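Putative glycosylhydrolase (Parabacteroides distasonis, PDB 3S5Q) is probably a hydrolase acting on glycosides, built as a concanavalin A-like beta-sandwich. Local coordinates at residues P22-D27 against I53-Q58; F68-N73 against I95-D100; K143-D148 against N160-T165. All coordinates share one frame; numbering follows the deposited sequence. Where two conformers were deposited one is given.

Overall arrangement
All three contacts belong to one concanavalin A-like beta-sandwich. Contacts 1 and 2 are buried; contact 3 is partly buried. Contact 1 packs the loop after strand 20-22 on strand 53-55 of the five-strand sheet, and no hydrogen bond crosses it. Contact 2 joins both sheets more directly, strand 62-70 over strand 93-98, with a CH-pi contact inside and an aspartate holding a loop at one end. Contact 3 stays at an edge of the eight-strand sheet, where a backbone bond and an apolar pair hold the inner side and a water links amides outside. Contacts 2 and 3 lie on opposite sides of the chain's centre, their centres about 24 Å apart.

Contact 1: P22-D27 against I53-Q58; sequences PLFDKD and IWTKVQ. With EDO (1,2-ethanediol), chain I.
Phe24 and Thr55 are the residues whose CA atoms come nearest, 7.5 Å apart, so the loop after strand 20-22 meets strand 53-55 through side chains, with no hydrogen bond between the two segments. In this concanavalin A-like sandwich the contact packs a connection leaving one sheet against a strand of the other. The Thr55 methyl is the hub. Leu23 brings its branch to it, CG lying 3.8 Å from Thr55 CG2, and the two side chains cross at about a right angle. The Phe24 ring reaches the same methyl with CE1, 3.9 Å from Thr55 CG2, while its far end, CZ, lies 4.2 Å from Ile53 CG1. Leu23 CD2 also covers one face of that ring, near its rim. With Thr55 OG1 set between its backbone N and carbonyl carbon (chi1 60°), CG2 is directed at Leu23 and Phe24, and the hydroxyl is left to polar partners: it donates to Val57 O at 2.8 Å, in the carbonyl plane, and also pairs with Ile193 N. Ala31 and Ile193 add to the apolar surroundings. An ethanediol, probably from the crystallisation liquor, is also hydrogen-bonded to Ile209 O of strand 204-213; its O2 accepts a nearly straight bond from Phe24 N at 2.9 Å.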
loop_
_atom_site.group_PDB
_atom_site.type_symbol
_atom_site.label_atom_id
_atom_site.label_comp_id
_atom_site.label_asym_id
_atom_site.label_seq_id
_atom_site.Cartn_x
_atom_site.Cartn_y
_atom_site.Cartn_z
ATOM N N PRO A 22 10.826 -11.602 4.186
ATOM C CA PRO A 22 9.546 -11.664 3.478
ATOM C C PRO A 22 8.348 -11.633 4.443
ATOM O O PRO A 22 8.365 -12.261 5.495
ATOM C CB PRO A 22 9.588 -12.993 2.724
ATOM C CG PRO A 22 11.029 -13.449 2.752
ATOM C CD PRO A 22 11.662 -12.800 3.950
ATOM N N LEU A 23 7.342 -10.858 4.078
ATOM C CA LEU A 23 6.150 -10.737 4.897
ATOM C C LEU A 23 5.358 -12.039 4.970
ATOM O O LEU A 23 4.862 -12.421 6.035
ATOM C CB LEU A 23 5.243 -9.623 4.378
ATOM C CG LEU A 23 4.107 -9.258 5.318
ATOM C CD1 LEU A 23 4.696 -8.683 6.592
ATOM C CD2 LEU A 23 3.202 -8.258 4.632
ATOM N N PHE A 24 5.224 -12.700 3.826
ATOM C CA PHE A 24 4.458 -13.945 3.753
ATOM C C PHE A 24 5.351 -15.103 3.378
ATOM O O PHE A 24 6.194 -14.973 2.490
ATOM C CB PHE A 24 3.363 -13.836 2.693
ATOM C CG PHE A 24 2.366 -12.762 2.962
ATOM C CD1 PHE A 24 1.699 -12.707 4.191
ATOM C CD2 PHE A 24 2.099 -11.799 2.010
ATOM C CE1 PHE A 24 0.773 -11.718 4.441
ATOM C CE2 PHE A 24 1.168 -10.815 2.256
ATOM C CZ PHE A 24 0.507 -10.771 3.479
ATOM N N ASP A 25 5.123 -16.227 4.048
ATOM C CA ASP A 25 5.685 -17.521 3.672
ATOM C C ASP A 25 5.266 -17.941 2.302
ATOM O O ASP A 25 4.199 -17.562 1.812
ATOM C CB ASP A 25 5.207 -18.623 4.630
ATOM C CG ASP A 25 5.811 -18.488 5.971
ATOM O OD1 ASP A 25 6.967 -17.989 6.010
ATOM O OD2 ASP A 25 5.133 -18.832 6.967
ATOM N N LYS A 26 6.086 -18.805 1.733
ATOM C CA LYS A 26 5.927 -19.239 0.366
ATOM C C LYS A 26 4.582 -19.939 0.140
ATOM O O LYS A 26 3.990 -19.828 -0.934
ATOM C CB LYS A 26 7.100 -20.144 0.012
ATOM C CG LYS A 26 8.447 -19.392 -0.102
ATOM C CD LYS A 26 9.583 -20.374 -0.369
ATOM C CE LYS A 26 10.941 -19.684 -0.581
ATOM N NZ LYS A 26 12.140 -20.622 -0.396
ATOM N N ASP A 27 4.089 -20.636 1.157
ATOM C CA ASP A 27 2.771 -21.299 1.069
ATOM C C ASP A 27 1.617 -20.470 1.663
ATOM O O ASP A 27 0.479 -20.963 1.753
ATOM C CB ASP A 27 2.816 -22.680 1.738
ATOM C CG ASP A 27 3.232 -22.617 3.206
ATOM O OD1 ASP A 27 3.186 -21.536 3.840
ATOM O OD2 ASP A 27 3.629 -23.675 3.737
ATOM N N ILE A 53 -5.814 -9.895 1.668
ATOM C CA ILE A 53 -4.920 -10.867 2.317
ATOM C C ILE A 53 -4.251 -10.170 3.497
ATOM O O ILE A 53 -3.802 -9.025 3.375
ATOM C CB ILE A 53 -3.879 -11.536 1.346
ATOM C CG1 ILE A 53 -3.024 -12.573 2.075
ATOM C CG2 ILE A 53 -2.951 -10.563 0.689
ATOM C CD1 ILE A 53 -2.338 -13.525 1.123
ATOM N N TRP A 54 -4.206 -10.858 4.646
ATOM C CA TRP A 54 -3.763 -10.257 5.897
ATOM C C TRP A 54 -2.675 -11.067 6.582
ATOM O O TRP A 54 -2.642 -12.297 6.499
ATOM C CB TRP A 54 -4.914 -10.180 6.899
ATOM C CG TRP A 54 -6.081 -9.421 6.449
ATOM C CD1 TRP A 54 -7.240 -9.930 5.965
ATOM C CD2 TRP A 54 -6.236 -7.994 6.463
ATOM N NE1 TRP A 54 -8.124 -8.904 5.675
ATOM C CE2 TRP A 54 -7.541 -7.711 6.000
ATOM C CE3 TRP A 54 -5.413 -6.923 6.875
ATOM C CZ2 TRP A 54 -8.028 -6.413 5.882
ATOM C CZ3 TRP A 54 -5.907 -5.626 6.769
ATOM C CH2 TRP A 54 -7.200 -5.383 6.261
ATOM N N THR A 55 -1.806 -10.355 7.278
ATOM C CA THR A 55 -0.860 -10.977 8.168
ATOM C C THR A 55 -1.664 -11.561 9.339
ATOM O O THR A 55 -2.793 -11.117 9.632
ATOM C CB THR A 55 0.175 -9.948 8.686
ATOM O OG1 THR A 55 -0.497 -8.881 9.395
ATOM C CG2 THR A 55 1.047 -9.393 7.528
ATOM N N LYS A 56 -1.085 -12.571 9.975
ATOM C CA LYS A 56 -1.632 -13.145 11.191
ATOM C C LYS A 56 -1.109 -12.492 12.459
ATOM O O LYS A 56 -1.643 -12.744 13.545
ATOM C CB LYS A 56 -1.316 -14.641 11.226
ATOM C CG LYS A 56 -2.241 -15.458 10.359
ATOM C CD LYS A 56 -1.854 -16.911 10.364
ATOM C CE LYS A 56 -3.011 -17.790 9.925
ATOM N NZ LYS A 56 -2.567 -19.197 9.845
ATOM N N VAL A 57 -0.052 -11.691 12.334
ATOM C CA VAL A 57 0.531 -10.977 13.476
ATOM C C VAL A 57 0.432 -9.478 13.189
ATOM O O VAL A 57 0.351 -9.071 12.045
ATOM C CB VAL A 57 2.024 -11.439 13.776
ATOM C CG1 VAL A 57 2.203 -12.942 13.565
ATOM C CG2 VAL A 57 3.017 -10.724 12.940
ATOM N N GLN A 58 0.414 -8.665 14.241
ATOM C CA GLN A 58 0.331 -7.226 14.107
ATOM C C GLN A 58 1.724 -6.638 14.125
ATOM O O GLN A 58 2.641 -7.201 14.737
ATOM C CB GLN A 58 -0.482 -6.622 15.249
ATOM C CG GLN A 58 -1.906 -7.086 15.263
ATOM C CD GLN A 58 -2.699 -6.537 16.418
ATOM O OE1 GLN A 58 -2.574 -5.378 16.779
ATOM N NE2 GLN A 58 -3.566 -7.373 16.976
HETATM C C1 EDO I . 6.982 -12.092 -1.039
HETATM O O1 EDO I . 6.115 -11.372 -1.926
HETATM C C2 EDO I . 6.154 -12.651 0.110
HETATM O O2 EDO I . 6.289 -11.836 1.292
#

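Contact 2: F68-N73 against I95-D100; sequences FKTDVN and IQIADD
Phe68, with chi1 68° placing its ring between backbone N and carbonyl carbon, meets Ile97, whose CG2 stands opposite its own backbone N, and the methyl comes down over one ring face. This is the interior of a concanavalin A-like beta-sandwich: strands 68-70 and 95-98 belong to different sheets, 8.4 Å apart at their axes and 45° from parallel. The methyl makes a CH-pi contact, Ile97 CG2 lying 3.8 Å from the Phe68 ring centroid and displaced toward the CD1-CE1 rim; Ile97 CD1 lies over the same face, nearer CD2. Phe206 and Met138 also pack on Phe68. Toward the end of the strands the chemistry turns polar. Thr70 OG1 and Asp99 OD1 are bridged by one water, which accepts from Thr70 OG1 (2.6 Å) and donates to Asp99 OD1. Asp99 itself is the centre of an inverse gamma turn, and its buried carboxylate is held at both oxygens, OD1 also taking a weak bond from His101 N. The other oxygen holds the loop that follows strand 62-70: Asn73 N donates to the anti lone pair of Asp99 OD2 at 3.0 Å, almost straight at 172°.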
loop_
_atom_site.group_PDB
_atom_site.type_symbol
_atom_site.label_atom_id
_atom_site.label_comp_id
_atom_site.label_asym_id
_atom_site.label_seq_id
_atom_site.Cartn_x
_atom_site.Cartn_y
_atom_site.Cartn_z
ATOM N N PHE A 68 4.791 -3.800 -7.000
ATOM C CA PHE A 68 3.471 -4.088 -7.554
ATOM C C PHE A 68 3.456 -3.699 -8.996
ATOM O O PHE A 68 4.185 -2.809 -9.395
ATOM C CB PHE A 68 2.343 -3.365 -6.780
ATOM C CG PHE A 68 2.336 -1.859 -6.925
ATOM C CD1 PHE A 68 1.697 -1.246 -8.004
ATOM C CD2 PHE A 68 2.941 -1.036 -5.951
ATOM C CE1 PHE A 68 1.719 0.126 -8.141
ATOM C CE2 PHE A 68 2.953 0.335 -6.078
ATOM C CZ PHE A 68 2.314 0.919 -7.175
ATOM N N LYS A 69 2.645 -4.401 -9.778
ATOM C CA LYS A 69 2.470 -4.145 -11.200
ATOM C C LYS A 69 0.976 -3.912 -11.419
ATOM O O LYS A 69 0.142 -4.626 -10.849
ATOM C CB LYS A 69 2.937 -5.351 -12.017
ATOM C CG LYS A 69 2.718 -5.207 -13.517
ATOM C CD LYS A 69 3.088 -6.458 -14.260
ATOM C CE LYS A 69 4.580 -6.577 -14.489
ATOM N NZ LYS A 69 4.877 -7.416 -15.667
ATOM N N THR A 70 0.631 -2.908 -12.215
ATOM C CA THR A 70 -0.769 -2.609 -12.510
ATOM C C THR A 70 -1.111 -3.101 -13.912
ATOM O O THR A 70 -0.234 -3.408 -14.718
ATOM C CB THR A 70 -1.099 -1.061 -12.430
ATOM O OG1 THR A 70 -0.442 -0.385 -13.508
ATOM C CG2 THR A 70 -0.674 -0.453 -11.118
ATOM N N ASP A 71 -2.401 -3.187 -14.177
ATOM C CA ASP A 71 -2.937 -3.208 -15.560
ATOM C C ASP A 71 -3.796 -1.959 -15.708
ATOM O O ASP A 71 -3.944 -1.167 -14.760
ATOM C CB ASP A 71 -3.767 -4.469 -15.823
ATOM C CG ASP A 71 -3.945 -4.779 -17.330
ATOM O OD1 ASP A 71 -3.627 -3.927 -18.225
ATOM O OD2 ASP A 71 -4.442 -5.882 -17.615
ATOM N N VAL A 72 -4.345 -1.748 -16.895
ATOM C CA VAL A 72 -5.234 -0.616 -17.115
ATOM C C VAL A 72 -6.305 -0.506 -16.012
ATOM O O VAL A 72 -7.101 -1.425 -15.779
ATOM C CB VAL A 72 -5.853 -0.669 -18.542
ATOM C CG1 VAL A 72 -6.770 -1.916 -18.731
ATOM C CG2 VAL A 72 -6.577 0.625 -18.850
ATOM N N ASN A 73 -6.296 0.629 -15.324
ATOM C CA ASN A 73 -7.268 0.962 -14.282
ATOM C C ASN A 73 -7.271 0.034 -13.051
ATOM O O ASN A 73 -8.282 -0.092 -12.369
ATOM C CB ASN A 73 -8.683 1.057 -14.881
ATOM C CG ASN A 73 -9.579 2.023 -14.122
ATOM O OD1 ASN A 73 -9.153 2.648 -13.147
ATOM N ND2 ASN A 73 -10.837 2.149 -14.563
ATOM N N ILE A 95 -2.930 2.870 2.096
ATOM C CA ILE A 95 -2.082 3.495 1.101
ATOM C C ILE A 95 -2.626 3.006 -0.237
ATOM O O ILE A 95 -2.651 1.819 -0.491
ATOM C CB ILE A 95 -0.647 3.070 1.250
ATOM C CG1 ILE A 95 -0.157 3.315 2.682
ATOM C CG2 ILE A 95 0.270 3.775 0.253
ATOM C CD1 ILE A 95 -0.565 4.634 3.278
ATOM N N GLN A 96 -3.085 3.930 -1.063
ATOM C CA GLN A 96 -3.695 3.598 -2.365
ATOM C C GLN A 96 -2.698 3.006 -3.374
ATOM O O GLN A 96 -1.536 3.432 -3.478
ATOM C CB GLN A 96 -4.302 4.872 -2.961
ATOM C CG GLN A 96 -5.045 4.748 -4.343
ATOM C CD GLN A 96 -6.353 4.007 -4.262
ATOM O OE1 GLN A 96 -6.460 3.026 -3.534
ATOM N NE2 GLN A 96 -7.380 4.468 -5.021
ATOM N N ILE A 97 -3.179 2.066 -4.186
ATOM C CA ILE A 97 -2.428 1.650 -5.371
ATOM C C ILE A 97 -3.421 1.782 -6.469
ATOM O O ILE A 97 -4.501 1.262 -6.339
ATOM C CB ILE A 97 -1.932 0.196 -5.293
ATOM C CG1 ILE A 97 -0.850 0.093 -4.238
ATOM C CG2 ILE A 97 -1.420 -0.284 -6.697
ATOM C CD1 ILE A 97 -0.448 -1.320 -3.892
ATOM N N ALA A 98 -3.087 2.568 -7.489
ATOM C CA ALA A 98 -3.987 2.770 -8.638
ATOM C C ALA A 98 -3.170 3.049 -9.862
ATOM O O ALA A 98 -2.063 3.600 -9.784
ATOM C CB ALA A 98 -4.974 3.948 -8.388
ATOM N N ASP A 99 -3.709 2.651 -11.012
ATOM C CA ASP A 99 -3.154 3.051 -12.283
ATOM C C ASP A 99 -3.622 4.462 -12.552
ATOM O O ASP A 99 -4.638 4.640 -13.246
ATOM C CB ASP A 99 -3.619 2.129 -13.423
ATOM C CG ASP A 99 -3.252 2.682 -14.836
ATOM O OD1 ASP A 99 -2.210 3.360 -14.994
ATOM O OD2 ASP A 99 -4.014 2.440 -15.800
ATOM N N ASP A 100 -2.884 5.442 -12.015
ATOM C CA ASP A 100 -3.164 6.867 -12.214
ATOM C C ASP A 100 -3.185 7.283 -13.698
ATOM O O ASP A 100 -3.764 8.314 -14.035
ATOM C CB ASP A 100 -2.149 7.745 -11.455
ATOM C CG ASP A 100 -2.309 7.673 -9.917
ATOM O OD1 ASP A 100 -3.179 6.941 -9.397
ATOM O OD2 ASP A 100 -1.575 8.409 -9.215
HETATM O O HOH W 1 -0.131 2.147 -13.587
#

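Contact 3: K143-D148 against N160-T165; sequences KGQQID and NLADWT. With EDO (1,2-ethanediol), chain G.
Gln145 and Leu161 form the close-packed side of this contact, where the backbone bond Leu161 N to Gln145 O is short (2.8 Å) and nearly straight at the hydrogen (173°). The same carbonyl oxygen also receives a CA-H contact from Asn160 CA, and Leu161 CG rests 3.5 Å from Gln145 O. On the buried side, Leu161 has CG anti to its carbonyl carbon (chi1 -66°), and its CG lies 4.0 Å from Ile147 CG1, so these two buried side chains continue the apolar interior.

The outer side, partly exposed at Gln145, Gln146, Asn160 and Ala162, is looser and polar. Gln145 stretches beyond CG to lay its amide beside Ala162, OE1 3.6 Å from Ala162 CB. A water gives one hydrogen to Gln145 OE1 and the other to Asn160 OD1, lying 2.6 Å from the latter. That asparagine oxygen also takes Ala162 N in an Asx turn, approached from well above its carbonyl plane, where the 3-10 segment 161-163 starts. Gln146 and Asn160 form an antiparallel non-hydrogen-bonded pair and share a sheet face, their amide planes 50° apart; Gln146 NE2 donates to Asp148 OD2, at 3.1 Å.

Residues 143-146 make a type II' turn joining strands 135-143 and 146-151, with Gly144 O bonded to Tyr81 OH. Strand 154-160 runs antiparallel beside 146-151, with Ile147 and Ala159 paired by backbone bonds, and the chain then leaves the sheet through the 3-10 segment 161-163, after which Trp164 packs back on Ala159.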
loop_
_atom_site.group_PDB
_atom_site.type_symbol
_atom_site.label_atom_id
_atom_site.label_comp_id
_atom_site.label_asym_id
_atom_site.label_seq_id
_atom_site.Cartn_x
_atom_site.Cartn_y
_atom_site.Cartn_z
ATOM N N LYS A 143 6.269 4.604 11.381
ATOM C CA LYS A 143 6.969 4.737 12.660
ATOM C C LYS A 143 6.066 5.516 13.596
ATOM O O LYS A 143 6.051 6.741 13.588
ATOM C CB LYS A 143 8.324 5.423 12.451
ATOM C CG LYS A 143 9.334 5.132 13.531
ATOM C CD LYS A 143 10.518 6.052 13.419
ATOM C CE LYS A 143 11.798 5.282 13.486
ATOM N NZ LYS A 143 12.915 6.038 12.843
ATOM N N GLY A 144 5.284 4.790 14.379
ATOM C CA GLY A 144 4.172 5.374 15.114
ATOM C C GLY A 144 3.304 6.275 14.228
ATOM O O GLY A 144 2.762 5.858 13.204
ATOM N N GLN A 145 3.141 7.525 14.649
ATOM C CA GLN A 145 2.306 8.458 13.891
ATOM C C GLN A 145 2.967 9.077 12.642
ATOM O O GLN A 145 2.281 9.715 11.824
ATOM C CB GLN A 145 1.785 9.538 14.802
ATOM C CG GLN A 145 0.856 9.032 15.888
ATOM C CD GLN A 145 0.232 10.174 16.688
ATOM O OE1 GLN A 145 0.935 10.937 17.366
ATOM N NE2 GLN A 145 -1.099 10.288 16.624
ATOM N N GLN A 146 4.247 8.791 12.430
ATOM C CA GLN A 146 4.978 9.316 11.273
ATOM C C GLN A 146 4.966 8.312 10.122
ATOM O O GLN A 146 5.510 7.220 10.244
ATOM C CB GLN A 146 6.410 9.722 11.717
ATOM C CG GLN A 146 7.233 10.424 10.610
ATOM C CD GLN A 146 6.535 11.672 10.040
ATOM O OE1 GLN A 146 6.060 12.529 10.792
ATOM N NE2 GLN A 146 6.479 11.768 8.717
ATOM N N ILE A 147 4.299 8.679 9.027
ATOM C CA ILE A 147 4.122 7.810 7.868
ATOM C C ILE A 147 4.885 8.425 6.698
ATOM O O ILE A 147 4.682 9.581 6.404
ATOM C CB ILE A 147 2.651 7.650 7.462
ATOM C CG1 ILE A 147 1.793 7.227 8.685
ATOM C CG2 ILE A 147 2.525 6.682 6.240
ATOM C CD1 ILE A 147 2.366 6.032 9.480
ATOM N N ASP A 148 5.758 7.645 6.072
ATOM C CA ASP A 148 6.498 8.076 4.893
ATOM C C ASP A 148 6.380 7.055 3.788
ATOM O O ASP A 148 6.529 5.874 4.026
ATOM C CB ASP A 148 7.949 8.355 5.252
ATOM C CG ASP A 148 8.094 9.638 6.067
ATOM O OD1 ASP A 148 8.128 10.736 5.446
ATOM O OD2 ASP A 148 8.119 9.545 7.311
ATOM N N ASN A 160 2.379 13.315 9.459
ATOM C CA ASN A 160 2.311 13.067 10.897
ATOM C C ASN A 160 0.824 12.980 11.291
ATOM O O ASN A 160 0.098 13.995 11.228
ATOM C CB ASN A 160 3.015 14.199 11.624
ATOM C CG ASN A 160 2.863 14.128 13.127
ATOM O OD1 ASN A 160 2.439 13.106 13.707
ATOM N ND2 ASN A 160 3.230 15.228 13.782
ATOM N N LEU A 161 0.390 11.766 11.653
ATOM C CA LEU A 161 -1.025 11.461 11.850
ATOM C C LEU A 161 -1.613 12.287 12.984
ATOM O O LEU A 161 -2.813 12.504 13.019
ATOM C CB LEU A 161 -1.275 9.961 12.103
ATOM C CG LEU A 161 -0.972 8.956 10.959
ATOM C CD1 LEU A 161 -1.285 7.551 11.481
ATOM C CD2 LEU A 161 -1.710 9.244 9.649
ATOM N N ALA A 162 -0.750 12.803 13.856
ATOM C CA ALA A 162 -1.179 13.689 14.927
ATOM C C ALA A 162 -1.886 14.955 14.433
ATOM O O ALA A 162 -2.654 15.527 15.172
ATOM C CB ALA A 162 -0.000 14.058 15.838
ATOM N N ASP A 163 -1.602 15.386 13.199
ATOM C CA ASP A 163 -2.227 16.566 12.594
ATOM C C ASP A 163 -3.721 16.339 12.251
ATOM O O ASP A 163 -4.479 17.295 12.115
ATOM C CB ASP A 163 -1.479 16.980 11.312
ATOM C CG ASP A 163 -0.029 17.395 11.555
ATOM O OD1 ASP A 163 0.378 17.589 12.711
ATOM O OD2 ASP A 163 0.697 17.550 10.560
ATOM N N TRP A 164 -4.125 15.075 12.088
ATOM C CA TRP A 164 -5.488 14.715 11.729
ATOM C C TRP A 164 -6.402 14.651 12.955
ATOM O O TRP A 164 -6.876 13.585 13.343
ATOM C CB TRP A 164 -5.503 13.425 10.940
ATOM C CG TRP A 164 -5.263 13.688 9.457
ATOM C CD1 TRP A 164 -6.213 13.815 8.495
ATOM C CD2 TRP A 164 -3.996 13.947 8.808
ATOM N NE1 TRP A 164 -5.626 14.106 7.266
ATOM C CE2 TRP A 164 -4.266 14.202 7.440
ATOM C CE3 TRP A 164 -2.669 14.007 9.256
ATOM C CZ2 TRP A 164 -3.238 14.484 6.502
ATOM C CZ3 TRP A 164 -1.666 14.313 8.350
ATOM C CH2 TRP A 164 -1.954 14.537 6.982
ATOM N N THR A 165 -6.665 15.808 13.562
ATOM C CA THR A 165 -7.521 15.861 14.747
ATOM C C THR A 165 -9.028 15.760 14.421
ATOM O O THR A 165 -9.845 15.454 15.308
ATOM C CB THR A 165 -7.239 17.124 15.562
ATOM O OG1 THR A 165 -7.291 18.264 14.714
ATOM C CG2 THR A 165 -5.874 17.016 16.194
HETATM C C1 EDO G . -11.105 19.905 14.760
HETATM O O1 EDO G . -9.698 19.739 14.601
HETATM C C2 EDO G . -11.626 21.084 13.928
HETATM O O2 EDO G . -12.587 20.758 12.971
HETATM O O HOH W 2 3.382 12.501 16.026
#